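4-carboxymuconolactone decarboxylase (Sinorhizobium meliloti, PDB 4G9Q) probably has peroxiredoxin-like or decarboxylase activity, as an all-helical trimer of the carboxymuconolactone decarboxylase family. Local coordinates at residues A[210-215]-A[242-247]; A[95-100]-A[108-113]; A[218-223]-A[257-262]; A[118-123]-A[205-210]. One frame throughout, in Å; residues are numbered along the deposited sequence.

In the fold
The chain carries two carboxymuconolactone decarboxylase family regions, and contact 4 joins them, its centre about 6 Å from the centre of the chain. Contact 2 belongs to the first region and contacts 1 and 3 to the second. Helix 200-213 serves both contact 1 and contact 4, which share Ala210 and have centres about 12 Å apart. Contact 3 extends the second region outward, its Ile220 packing on Ile212 of contact 1, and His223 meets Tyr120 and Thr207 of contact 4. Contacts 2 and 3 lie on opposite sides of the chain's centre, their nearest atoms about 13 Å apart. Between contacts 1 and 2, Tyr247 OH and Tyr96 OH probably share a hydrogen bond at 2.7 Å.

Contact 1 (A[210-215]-A[242-247])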
loop_
_atom_site.group_PDB
_atom_site.type_symbol
_atom_site.label_atom_id
_atom_site.label_comp_id
_atom_site.label_asym_id
_atom_site.label_seq_id
_atom_site.Cartn_x
_atom_site.Cartn_y
_atom_site.Cartn_z
ATOM N N ALA A 210 -4.203 -11.296 -5.224
ATOM C CA ALA A 210 -3.839 -9.886 -5.347
ATOM C C ALA A 210 -4.770 -8.978 -4.542
ATOM O O ALA A 210 -4.316 -8.008 -3.932
ATOM C CB ALA A 210 -3.818 -9.467 -6.809
ATOM N N LEU A 211 -6.066 -9.298 -4.549
ATOM C CA LEU A 211 -7.074 -8.512 -3.827
ATOM C C LEU A 211 -6.892 -8.616 -2.321
ATOM O O LEU A 211 -6.886 -7.602 -1.617
ATOM C CB LEU A 211 -8.491 -8.983 -4.181
ATOM C CG LEU A 211 -8.984 -8.768 -5.612
ATOM C CD1 LEU A 211 -10.335 -9.447 -5.809
ATOM C CD2 LEU A 211 -9.064 -7.295 -5.946
ATOM N N ILE A 212 -6.756 -9.846 -1.839
ATOM C CA ILE A 212 -6.558 -10.098 -0.409
ATOM C C ILE A 212 -5.284 -9.402 0.071
ATOM O O ILE A 212 -5.259 -8.814 1.156
ATOM C CB ILE A 212 -6.528 -11.616 -0.093
ATOM C CG1 ILE A 212 -7.906 -12.242 -0.353
ATOM C CG2 ILE A 212 -6.115 -11.869 1.362
ATOM C CD1 ILE A 212 -7.897 -13.758 -0.447
ATOM N N SER A 213 -4.248 -9.434 -0.768
ATOM C CA SER A 213 -2.920 -8.940 -0.390
ATOM C C SER A 213 -2.849 -7.444 -0.114
ATOM O O SER A 213 -1.916 -6.975 0.550
ATOM C CB SER A 213 -1.887 -9.331 -1.448
ATOM O OG SER A 213 -1.709 -10.731 -1.433
ATOM N N VAL A 214 -3.827 -6.704 -0.626
ATOM C CA VAL A 214 -3.891 -5.260 -0.416
ATOM C C VAL A 214 -5.207 -4.837 0.255
ATOM O O VAL A 214 -5.550 -3.652 0.276
ATOM C CB VAL A 214 -3.638 -4.466 -1.727
ATOM C CG1 VAL A 214 -2.226 -4.752 -2.278
ATOM C CG2 VAL A 214 -4.704 -4.775 -2.772
ATOM N N GLY A 215 -5.933 -5.817 0.791
ATOM C CA GLY A 215 -7.132 -5.558 1.593
ATOM C C GLY A 215 -8.343 -5.079 0.815
ATOM O O GLY A 215 -9.239 -4.440 1.380
ATOM N N THR A 242 -4.911 -18.441 4.252
ATOM C CA THR A 242 -3.941 -18.808 5.290
ATOM C C THR A 242 -2.501 -18.491 4.864
ATOM O O THR A 242 -1.722 -17.914 5.632
ATOM C CB THR A 242 -4.107 -20.288 5.681
ATOM O OG1 THR A 242 -5.462 -20.508 6.089
ATOM C CG2 THR A 242 -3.161 -20.670 6.825
ATOM N N HIS A 243 -2.161 -18.847 3.627
ATOM C CA HIS A 243 -0.847 -18.560 3.060
ATOM C C HIS A 243 -0.573 -17.050 3.067
ATOM O O HIS A 243 0.523 -16.600 3.424
ATOM C CB HIS A 243 -0.781 -19.128 1.638
ATOM C CG HIS A 243 0.592 -19.150 1.051
ATOM N ND1 HIS A 243 1.481 -20.182 1.275
ATOM C CD2 HIS A 243 1.223 -18.283 0.224
ATOM C CE1 HIS A 243 2.602 -19.943 0.617
ATOM N NE2 HIS A 243 2.473 -18.792 -0.022
ATOM N N LEU A 244 -1.594 -16.279 2.708
ATOM C CA LEU A 244 -1.474 -14.831 2.602
ATOM C C LEU A 244 -1.388 -14.106 3.943
ATOM O O LEU A 244 -0.951 -12.957 3.988
ATOM C CB LEU A 244 -2.615 -14.264 1.756
ATOM C CG LEU A 244 -2.527 -14.619 0.270
ATOM C CD1 LEU A 244 -3.780 -14.141 -0.457
ATOM C CD2 LEU A 244 -1.269 -14.026 -0.359
ATOM N N ALA A 245 -1.797 -14.756 5.031
ATOM C CA ALA A 245 -1.576 -14.182 6.367
ATOM C C ALA A 245 -0.089 -13.908 6.581
ATOM O O ALA A 245 0.295 -12.901 7.182
ATOM C CB ALA A 245 -2.102 -15.107 7.449
ATOM N N PHE A 246 0.745 -14.803 6.063
ATOM C CA PHE A 246 2.191 -14.680 6.214
ATOM C C PHE A 246 2.793 -13.684 5.242
ATOM O O PHE A 246 3.613 -12.852 5.634
ATOM C CB PHE A 246 2.860 -16.056 6.108
ATOM C CG PHE A 246 2.417 -17.008 7.180
ATOM C CD1 PHE A 246 3.179 -17.172 8.340
ATOM C CD2 PHE A 246 1.218 -17.701 7.062
ATOM C CE1 PHE A 246 2.762 -18.030 9.346
ATOM C CE2 PHE A 246 0.789 -18.559 8.068
ATOM C CZ PHE A 246 1.565 -18.722 9.215
ATOM N N TYR A 247 2.363 -13.743 3.983
ATOM C CA TYR A 247 2.929 -12.875 2.945
ATOM C C TYR A 247 2.342 -11.473 2.891
ATOM O O TYR A 247 3.016 -10.543 2.457
ATOM C CB TYR A 247 2.868 -13.555 1.575
ATOM C CG TYR A 247 3.926 -14.623 1.453
ATOM C CD1 TYR A 247 5.237 -14.289 1.114
ATOM C CD2 TYR A 247 3.629 -15.961 1.728
ATOM C CE1 TYR A 247 6.226 -15.263 1.025
ATOM C CE2 TYR A 247 4.613 -16.946 1.646
ATOM C CZ TYR A 247 5.903 -16.594 1.292
ATOM O OH TYR A 247 6.876 -17.567 1.206
#
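Leu244 reaches from helix 234-248 to helix 200-213, and its two methyls have different partners. The apolar part belongs to CD1, which meets Ile212 at its beta branch: CG2 of Ile212 lies 3.7 Å from Leu244 CD1, and Ile212 CB is equally near. The two side chains cross at about a right angle, and one methyl of the leucine rests on the branch point of the isoleucine. CG2 faces the leucine because it stands anti to the backbone N of Ile212, while CG1 takes the other course (chi1 -67°).

The mixed part of the contact falls to the second methyl, Leu244 CD2, 3.5 Å from Ser213 OG. This is van der Waals contact beside a hydroxyl whose polar needs are met within its own helix, by a hydrogen bond to the carbonyl of Ala209. The backbones come to 6.8 Å between the CA atoms of Ser213 and Leu244.

Just beyond, a Schellman motif with Gly215 at C-prime ends helix 200-213. Helix 73-86 adjoins the same seam, with Val79 and Ala83 against Leu244 and Ala83 also against Ser213, while Ile220 of helix 220-229 packs on Ile212.

Contact 2 (A[95-100]-A[108-113]); sequences YYADQA and SEISET
Ala97 and Ala100 present a small-residue surface to Ile110 where helices 93-102 and 107-120 meet in the first carboxymuconolactone decarboxylase region of this all-alpha fold. The two helices follow each other in the chain, joined by a short loop, and meet steeply rather than running antiparallel. Ala97 comes first along the chain, and its CA is 7.6 Å from that of Ile110. It offers both backbone and side chain: its carbonyl O lies 3.8 Å from Ile110 CD1, and its CB touches the same methyl more loosely. Helix 130-139 packs on both partners, Ala136 on Ala97 and Val133 and Phe137 on Ile110.

One turn further along, Ala100 directs its CB toward helix 107-120 and meets the same methyl, with Ala100 CB 4.0 Å from Ile110 CD1. Ser77 and Ile81 of helix 73-86 also reach Ala100, bringing a fourth helix to this part of the seam.

A single terminal methyl of Ile110 therefore carries the whole side-chain contact. The chain is extended to deliver it: CG1 lies anti to the carbonyl carbon and CD1 continues away with chi2 at 180°, while the CG2 branch lies beside the carbonyl carbon. The contact is van der Waals, methyl against methyl and methyl against a carbonyl oxygen.

Near Ile110, the carbonyl of Glu109 accepts twice from Thr113: the backbone N and the hydroxyl approach from opposite faces of its plane, with Thr113 OG1 2.8 Å from Glu109 O and tilted 31° out of that plane.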
loop_
_atom_site.group_PDB
_atom_site.type_symbol
_atom_site.label_atom_id
_atom_site.label_comp_id
_atom_site.label_asym_id
_atom_site.label_seq_id
_atom_site.Cartn_x
_atom_site.Cartn_y
_atom_site.Cartn_z
ATOM N N TYR A 95 13.899 -14.492 -6.605
ATOM C CA TYR A 95 13.873 -15.748 -5.872
ATOM C C TYR A 95 12.544 -16.478 -6.063
ATOM O O TYR A 95 12.523 -17.666 -6.389
ATOM C CB TYR A 95 14.157 -15.521 -4.378
ATOM C CG TYR A 95 13.970 -16.767 -3.550
ATOM C CD1 TYR A 95 14.970 -17.738 -3.474
ATOM C CD2 TYR A 95 12.780 -16.989 -2.850
ATOM C CE1 TYR A 95 14.788 -18.893 -2.717
ATOM C CE2 TYR A 95 12.592 -18.130 -2.099
ATOM C CZ TYR A 95 13.599 -19.079 -2.034
ATOM O OH TYR A 95 13.399 -20.211 -1.292
ATOM N N TYR A 96 11.436 -15.763 -5.874
ATOM C CA TYR A 96 10.129 -16.418 -5.888
ATOM C C TYR A 96 9.662 -16.880 -7.263
ATOM O O TYR A 96 8.974 -17.894 -7.365
ATOM C CB TYR A 96 9.065 -15.592 -5.152
ATOM C CG TYR A 96 9.111 -15.845 -3.660
ATOM C CD1 TYR A 96 8.637 -17.041 -3.125
ATOM C CD2 TYR A 96 9.666 -14.908 -2.791
ATOM C CE1 TYR A 96 8.693 -17.292 -1.758
ATOM C CE2 TYR A 96 9.725 -15.148 -1.423
ATOM C CZ TYR A 96 9.237 -16.339 -0.916
ATOM O OH TYR A 96 9.299 -16.581 0.436
ATOM N N ALA A 97 10.057 -16.162 -8.314
ATOM C CA ALA A 97 9.750 -16.594 -9.682
ATOM C C ALA A 97 10.559 -17.833 -10.041
ATOM O O ALA A 97 10.038 -18.748 -10.676
ATOM C CB ALA A 97 9.990 -15.472 -10.694
ATOM N N ASP A 98 11.824 -17.869 -9.617
ATOM C CA ASP A 98 12.658 -19.055 -9.809
ATOM C C ASP A 98 12.030 -20.261 -9.112
ATOM O O ASP A 98 11.930 -21.340 -9.693
ATOM C CB ASP A 98 14.082 -18.824 -9.288
ATOM C CG ASP A 98 14.959 -20.059 -9.436
ATOM O OD1 ASP A 98 15.473 -20.293 -10.546
ATOM O OD2 ASP A 98 15.131 -20.797 -8.444
ATOM N N GLN A 99 11.611 -20.066 -7.863
ATOM C CA GLN A 99 10.953 -21.127 -7.104
ATOM C C GLN A 99 9.672 -21.583 -7.786
ATOM O O GLN A 99 9.371 -22.775 -7.807
ATOM C CB GLN A 99 10.648 -20.676 -5.677
ATOM C CG GLN A 99 11.845 -20.692 -4.737
ATOM C CD GLN A 99 12.423 -22.083 -4.521
ATOM O OE1 GLN A 99 11.705 -23.030 -4.189
ATOM N NE2 GLN A 99 13.732 -22.207 -4.705
ATOM N N ALA A 100 8.918 -20.637 -8.348
ATOM C CA ALA A 100 7.679 -20.976 -9.052
ATOM C C ALA A 100 7.953 -21.907 -10.233
ATOM O O ALA A 100 7.255 -22.905 -10.427
ATOM C CB ALA A 100 6.963 -19.715 -9.517
ATOM N N SER A 108 4.977 -19.128 -19.202
ATOM C CA SER A 108 3.831 -18.443 -19.809
ATOM C C SER A 108 2.797 -18.026 -18.760
ATOM O O SER A 108 2.120 -17.008 -18.919
ATOM C CB SER A 108 3.186 -19.314 -20.890
ATOM O OG SER A 108 2.701 -20.532 -20.354
ATOM N N GLU A 109 2.689 -18.812 -17.690
ATOM C CA GLU A 109 1.760 -18.510 -16.593
ATOM C C GLU A 109 2.251 -17.331 -15.743
ATOM O O GLU A 109 1.455 -16.482 -15.327
ATOM C CB GLU A 109 1.510 -19.758 -15.749
ATOM C CG GLU A 109 0.656 -20.803 -16.483
ATOM C CD GLU A 109 0.582 -22.129 -15.756
ATOM O OE1 GLU A 109 1.576 -22.515 -15.110
ATOM O OE2 GLU A 109 -0.476 -22.794 -15.842
ATOM N N ILE A 110 3.561 -17.270 -15.510
ATOM C CA ILE A 110 4.171 -16.129 -14.822
ATOM C C ILE A 110 3.997 -14.881 -15.686
ATOM O O ILE A 110 3.571 -13.834 -15.198
ATOM C CB ILE A 110 5.672 -16.381 -14.498
ATOM C CG1 ILE A 110 5.798 -17.572 -13.541
ATOM C CG2 ILE A 110 6.335 -15.113 -13.930
ATOM C CD1 ILE A 110 7.223 -17.924 -13.134
ATOM N N SER A 111 4.313 -15.020 -16.972
ATOM C CA SER A 111 4.126 -13.958 -17.956
ATOM C C SER A 111 2.701 -13.408 -17.913
ATOM O O SER A 111 2.489 -12.181 -17.857
ATOM C CB SER A 111 4.454 -14.499 -19.357
ATOM O OG SER A 111 4.342 -13.485 -20.333
ATOM N N GLU A 112 1.724 -14.313 -17.919
ATOM C CA GLU A 112 0.317 -13.910 -17.931
ATOM C C GLU A 112 -0.134 -13.303 -16.603
ATOM O O GLU A 112 -0.983 -12.412 -16.587
ATOM C CB GLU A 112 -0.582 -15.083 -18.342
ATOM C CG GLU A 112 -2.042 -14.702 -18.614
ATOM C CD GLU A 112 -2.221 -13.772 -19.807
ATOM O OE1 GLU A 112 -1.242 -13.529 -20.556
ATOM O OE2 GLU A 112 -3.352 -13.282 -19.999
ATOM N N THR A 113 0.445 -13.768 -15.495
ATOM C CA THR A 113 0.114 -13.208 -14.180
ATOM C C THR A 113 0.487 -11.726 -14.120
ATOM O O THR A 113 -0.284 -10.897 -13.621
ATOM C CB THR A 113 0.798 -13.997 -13.046
ATOM O OG1 THR A 113 0.287 -15.332 -13.049
ATOM C CG2 THR A 113 0.520 -13.360 -11.679
#

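Contact 3 (A[218-223]-A[257-262]); sequences EQITFH and LPVAKA
Helices 220-229 and 250-267 come closest at Thr221 and Val259, whose CA atoms are 6.4 Å apart, a short separation that brings one valine methyl between two neighbouring residues of the other helix. That methyl is Val259 CG1, pointed across the gap by a chi1 of -172°, which places it anti to the backbone N. On its buried side it meets Ile220, with CG2 of Ile220 3.8 Å from Val259 CG1 and the two side chains crossing at about a right angle. Toward the solvent it touches the hydroxyl of Thr221 instead, OG1 lying 3.4 Å from Val259 CG1.

A water completes the polar half: it is 2.7 Å from Thr221 OG1 and donates to the carbonyl O of Val259 at 3.0 Å, thereby tying the side chain of one helix to the backbone of the other. Ala260 and Leu257 rest on Ile241 of helix 234-248. Lys261 and Pro258 look instead to the second subunit, whose Gln172 and Phe173 they meet.

The contact thus grades from apolar to hydrated across the width of one valine, with methyl groups meeting on the Ile220 side and a water-mediated link on the side of the exposed Thr221.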
loop_
_atom_site.group_PDB
_atom_site.type_symbol
_atom_site.label_atom_id
_atom_site.label_comp_id
_atom_site.label_asym_id
_atom_site.label_seq_id
_atom_site.Cartn_x
_atom_site.Cartn_y
_atom_site.Cartn_z
ATOM N N GLU A 218 -13.834 -5.414 -1.000
ATOM C CA GLU A 218 -15.052 -5.069 -1.758
ATOM C C GLU A 218 -15.224 -5.941 -3.008
ATOM O O GLU A 218 -16.352 -6.207 -3.435
ATOM C CB GLU A 218 -15.058 -3.576 -2.135
ATOM C CG GLU A 218 -16.410 -3.019 -2.621
ATOM C CD GLU A 218 -16.426 -1.491 -2.762
ATOM O OE1 GLU A 218 -15.845 -0.795 -1.898
ATOM O OE2 GLU A 218 -17.031 -0.981 -3.736
ATOM N N GLN A 219 -14.108 -6.394 -3.572
ATOM C CA GLN A 219 -14.123 -7.100 -4.852
ATOM C C GLN A 219 -13.955 -8.611 -4.698
ATOM O O GLN A 219 -14.040 -9.348 -5.679
ATOM C CB GLN A 219 -13.053 -6.534 -5.801
ATOM C CG GLN A 219 -13.445 -5.224 -6.504
ATOM C CD GLN A 219 -13.221 -3.989 -5.647
ATOM O OE1 GLN A 219 -12.401 -3.993 -4.728
ATOM N NE2 GLN A 219 -13.943 -2.913 -5.957
ATOM N N ILE A 220 -13.732 -9.066 -3.468
ATOM C CA ILE A 220 -13.509 -10.489 -3.205
ATOM C C ILE A 220 -14.765 -11.342 -3.433
ATOM O O ILE A 220 -14.662 -12.456 -3.937
ATOM C CB ILE A 220 -12.915 -10.734 -1.787
ATOM C CG1 ILE A 220 -11.518 -10.113 -1.690
ATOM C CG2 ILE A 220 -12.845 -12.227 -1.473
ATOM C CD1 ILE A 220 -10.887 -10.195 -0.309
ATOM N N THR A 221 -15.939 -10.826 -3.083
ATOM C CA THR A 221 -17.179 -11.604 -3.262
ATOM C C THR A 221 -17.316 -12.085 -4.711
ATOM O O THR A 221 -17.453 -13.287 -4.966
ATOM C CB THR A 221 -18.436 -10.833 -2.794
ATOM O OG1 THR A 221 -18.354 -10.609 -1.381
ATOM C CG2 THR A 221 -19.714 -11.618 -3.097
ATOM N N PHE A 222 -17.254 -11.149 -5.655
ATOM C CA PHE A 222 -17.364 -11.484 -7.071
ATOM C C PHE A 222 -16.293 -12.487 -7.499
ATOM O O PHE A 222 -16.597 -13.513 -8.117
ATOM C CB PHE A 222 -17.287 -10.212 -7.928
ATOM C CG PHE A 222 -17.417 -10.468 -9.406
ATOM C CD1 PHE A 222 -18.673 -10.528 -10.007
ATOM C CD2 PHE A 222 -16.284 -10.651 -10.193
ATOM C CE1 PHE A 222 -18.795 -10.770 -11.375
ATOM C CE2 PHE A 222 -16.394 -10.894 -11.562
ATOM C CZ PHE A 222 -17.653 -10.953 -12.152
ATOM N N HIS A 223 -15.039 -12.202 -7.155
ATOM C CA HIS A 223 -13.939 -13.014 -7.652
ATOM C C HIS A 223 -13.754 -14.359 -6.966
ATOM O O HIS A 223 -13.271 -15.302 -7.588
ATOM C CB HIS A 223 -12.647 -12.195 -7.750
ATOM C CG HIS A 223 -12.686 -11.201 -8.867
ATOM N ND1 HIS A 223 -12.567 -11.572 -10.189
ATOM C CD2 HIS A 223 -12.904 -9.865 -8.868
ATOM C CE1 HIS A 223 -12.678 -10.500 -10.956
ATOM N NE2 HIS A 223 -12.888 -9.452 -10.178
ATOM N N LEU A 257 -11.791 -13.187 5.839
ATOM C CA LEU A 257 -12.577 -14.273 6.446
ATOM C C LEU A 257 -14.099 -14.088 6.435
ATOM O O LEU A 257 -14.813 -15.021 6.058
ATOM C CB LEU A 257 -12.094 -14.572 7.873
ATOM C CG LEU A 257 -10.703 -15.179 8.053
ATOM C CD1 LEU A 257 -10.406 -15.327 9.538
ATOM C CD2 LEU A 257 -10.600 -16.523 7.343
ATOM N N PRO A 258 -14.608 -12.911 6.865
ATOM C CA PRO A 258 -16.066 -12.768 6.817
ATOM C C PRO A 258 -16.617 -12.781 5.391
ATOM O O PRO A 258 -17.732 -13.252 5.173
ATOM C CB PRO A 258 -16.329 -11.414 7.495
ATOM C CG PRO A 258 -15.045 -10.730 7.562
ATOM C CD PRO A 258 -13.962 -11.753 7.512
ATOM N N VAL A 259 -15.834 -12.278 4.437
ATOM C CA VAL A 259 -16.230 -12.291 3.027
ATOM C C VAL A 259 -16.307 -13.732 2.525
ATOM O O VAL A 259 -17.306 -14.137 1.927
ATOM C CB VAL A 259 -15.263 -11.464 2.141
ATOM C CG1 VAL A 259 -15.817 -11.335 0.726
ATOM C CG2 VAL A 259 -15.032 -10.084 2.741
ATOM N N ALA A 260 -15.251 -14.503 2.781
ATOM C CA ALA A 260 -15.214 -15.921 2.424
ATOM C C ALA A 260 -16.345 -16.714 3.084
ATOM O O ALA A 260 -17.009 -17.520 2.425
ATOM C CB ALA A 260 -13.865 -16.518 2.775
ATOM N N LYS A 261 -16.572 -16.466 4.377
ATOM C CA LYS A 261 -17.654 -17.129 5.116
ATOM C C LYS A 261 -19.007 -16.886 4.454
ATOM O O LYS A 261 -19.792 -17.818 4.272
ATOM C CB LYS A 261 -17.691 -16.651 6.573
ATOM C CG LYS A 261 -18.748 -17.355 7.426
ATOM C CD LYS A 261 -18.678 -16.928 8.877
ATOM C CE LYS A 261 -19.644 -17.749 9.720
ATOM N NZ LYS A 261 -19.641 -17.298 11.133
ATOM N N ALA A 262 -19.267 -15.627 4.099
ATOM C CA ALA A 262 -20.529 -15.238 3.485
ATOM C C ALA A 262 -20.715 -15.919 2.129
ATOM O O ALA A 262 -21.812 -16.386 1.806
ATOM C CB ALA A 262 -20.603 -13.727 3.346
HETATM O O HOH W 1 -19.224 -12.215 0.564
#

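Contact 4 (A[118-123]-A[205-210])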
loop_
_atom_site.group_PDB
_atom_site.type_symbol
_atom_site.label_atom_id
_atom_site.label_comp_id
_atom_site.label_asym_id
_atom_site.label_seq_id
_atom_site.Cartn_x
_atom_site.Cartn_y
_atom_site.Cartn_z
ATOM N N ALA A 118 -1.318 -6.103 -14.201
ATOM C CA ALA A 118 -1.243 -4.727 -14.714
ATOM C C ALA A 118 -2.620 -4.077 -14.594
ATOM O O ALA A 118 -2.745 -2.914 -14.191
ATOM C CB ALA A 118 -0.770 -4.712 -16.160
ATOM N N TYR A 119 -3.655 -4.851 -14.912
ATOM C CA TYR A 119 -5.027 -4.364 -14.832
ATOM C C TYR A 119 -5.572 -4.372 -13.409
ATOM O O TYR A 119 -6.256 -3.437 -13.008
ATOM C CB TYR A 119 -5.940 -5.187 -15.737
ATOM C CG TYR A 119 -5.651 -4.996 -17.204
ATOM C CD1 TYR A 119 -6.276 -3.979 -17.932
ATOM C CD2 TYR A 119 -4.756 -5.834 -17.866
ATOM C CE1 TYR A 119 -6.011 -3.806 -19.297
ATOM C CE2 TYR A 119 -4.481 -5.664 -19.220
ATOM C CZ TYR A 119 -5.106 -4.654 -19.925
ATOM O OH TYR A 119 -4.834 -4.502 -21.261
ATOM N N TYR A 120 -5.272 -5.423 -12.646
ATOM C CA TYR A 120 -5.886 -5.585 -11.323
ATOM C C TYR A 120 -5.126 -4.957 -10.164
ATOM O O TYR A 120 -5.741 -4.557 -9.164
ATOM C CB TYR A 120 -6.266 -7.051 -11.053
ATOM C CG TYR A 120 -7.591 -7.385 -11.687
ATOM C CD1 TYR A 120 -8.784 -7.164 -11.000
ATOM C CD2 TYR A 120 -7.663 -7.868 -12.997
ATOM C CE1 TYR A 120 -10.009 -7.436 -11.581
ATOM C CE2 TYR A 120 -8.894 -8.151 -13.588
ATOM C CZ TYR A 120 -10.059 -7.933 -12.876
ATOM O OH TYR A 120 -11.282 -8.200 -13.441
ATOM N N SER A 121 -3.805 -4.865 -10.290
ATOM C CA SER A 121 -2.981 -4.223 -9.266
ATOM C C SER A 121 -2.525 -2.837 -9.711
ATOM O O SER A 121 -2.326 -1.944 -8.882
ATOM C CB SER A 121 -1.784 -5.095 -8.895
ATOM O OG SER A 121 -2.215 -6.342 -8.367
ATOM N N GLY A 122 -2.374 -2.649 -11.015
ATOM C CA GLY A 122 -1.955 -1.351 -11.549
ATOM C C GLY A 122 -0.723 -1.486 -12.416
ATOM O O GLY A 122 0.113 -2.362 -12.186
ATOM N N TRP A 123 -0.609 -0.611 -13.412
ATOM C CA TRP A 123 0.433 -0.732 -14.426
ATOM C C TRP A 123 1.832 -0.704 -13.825
ATOM O O TRP A 123 2.695 -1.488 -14.220
ATOM C CB TRP A 123 0.289 0.371 -15.476
ATOM C CG TRP A 123 0.307 -0.163 -16.871
ATOM C CD1 TRP A 123 1.343 -0.117 -17.758
ATOM C CD2 TRP A 123 -0.764 -0.833 -17.535
ATOM N NE1 TRP A 123 0.982 -0.718 -18.941
ATOM C CE2 TRP A 123 -0.309 -1.164 -18.832
ATOM C CE3 TRP A 123 -2.071 -1.182 -17.164
ATOM C CZ2 TRP A 123 -1.113 -1.833 -19.762
ATOM C CZ3 TRP A 123 -2.872 -1.845 -18.087
ATOM C CH2 TRP A 123 -2.387 -2.164 -19.374
ATOM N N LEU A 205 -7.527 -17.431 -9.236
ATOM C CA LEU A 205 -6.606 -17.629 -8.113
ATOM C C LEU A 205 -5.679 -16.422 -7.924
ATOM O O LEU A 205 -5.560 -15.894 -6.818
ATOM C CB LEU A 205 -5.791 -18.917 -8.295
ATOM C CG LEU A 205 -4.751 -19.248 -7.217
ATOM C CD1 LEU A 205 -5.421 -19.412 -5.854
ATOM C CD2 LEU A 205 -3.968 -20.500 -7.583
ATOM N N VAL A 206 -5.028 -15.987 -8.999
ATOM C CA VAL A 206 -4.126 -14.834 -8.901
ATOM C C VAL A 206 -4.884 -13.547 -8.547
ATOM O O VAL A 206 -4.369 -12.710 -7.806
ATOM C CB VAL A 206 -3.212 -14.646 -10.154
ATOM C CG1 VAL A 206 -2.218 -15.807 -10.283
ATOM C CG2 VAL A 206 -4.010 -14.490 -11.426
ATOM N N THR A 207 -6.107 -13.409 -9.064
ATOM C CA THR A 207 -6.943 -12.247 -8.760
ATOM C C THR A 207 -7.308 -12.203 -7.274
ATOM O O THR A 207 -7.107 -11.175 -6.625
ATOM C CB THR A 207 -8.218 -12.191 -9.632
ATOM O OG1 THR A 207 -7.845 -12.283 -11.012
ATOM C CG2 THR A 207 -8.982 -10.887 -9.400
ATOM N N ILE A 208 -7.822 -13.304 -6.727
ATOM C CA ILE A 208 -8.184 -13.287 -5.301
ATOM C C ILE A 208 -6.952 -13.046 -4.424
ATOM O O ILE A 208 -7.031 -12.319 -3.431
ATOM C CB ILE A 208 -9.043 -14.517 -4.832
ATOM C CG1 ILE A 208 -8.283 -15.843 -4.962
ATOM C CG2 ILE A 208 -10.400 -14.541 -5.580
ATOM C CD1 ILE A 208 -8.968 -17.015 -4.240
ATOM N N ALA A 209 -5.806 -13.602 -4.823
ATOM C CA ALA A 209 -4.562 -13.403 -4.068
ATOM C C ALA A 209 -4.151 -11.932 -4.056
ATOM O O ALA A 209 -3.817 -11.381 -3.001
ATOM C CB ALA A 209 -3.434 -14.281 -4.626
ATOM N N ALA A 210 -4.203 -11.296 -5.224
ATOM C CA ALA A 210 -3.839 -9.886 -5.347
ATOM C C ALA A 210 -4.770 -8.978 -4.542
ATOM O O ALA A 210 -4.316 -8.008 -3.932
ATOM C CB ALA A 210 -3.818 -9.467 -6.809
HETATM O O HOH W 2 -3.658 -5.801 -6.004
#
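Thr207 sets its methyl over one face of the Tyr120 ring, in van der Waals contact that joins the two family regions of this all-alpha fold, helix 107-120 of the first to helix 200-213 of the second. CG2 of Thr207 stands 4.0 Å above the ring plane, shifted toward the rim, and its nearest ring atom is CD1 of Tyr120. The methyl faces the ring because CG2 is anti to the backbone N of Thr207 (chi1 -53° for the hydroxyl branch). Next in line, Ser121 OG lies 3.8 Å from Ala210 CB.

Around this first shell, polar partners fix both groups. Thr207 OG1 bonds to the carbonyl of Arg203 one turn back and to NE2 of His116, while the ring of His116 stacks on Tyr120. At its far end Tyr120 OH bonds to NE1 of Trp193, and His223 meets the ring nearly perpendicularly. Leu188 and Leu192 of helix 178-192 and Pro251 of the third subunit also pack on Tyr120.

Gly122, with positive phi, is the first residue to leave helical angles and sits at the N-cap of the next helix. A water bridges the segments here, 2.8 Å from Ser121 OG and donating to Ala210 O at 3.1 Å.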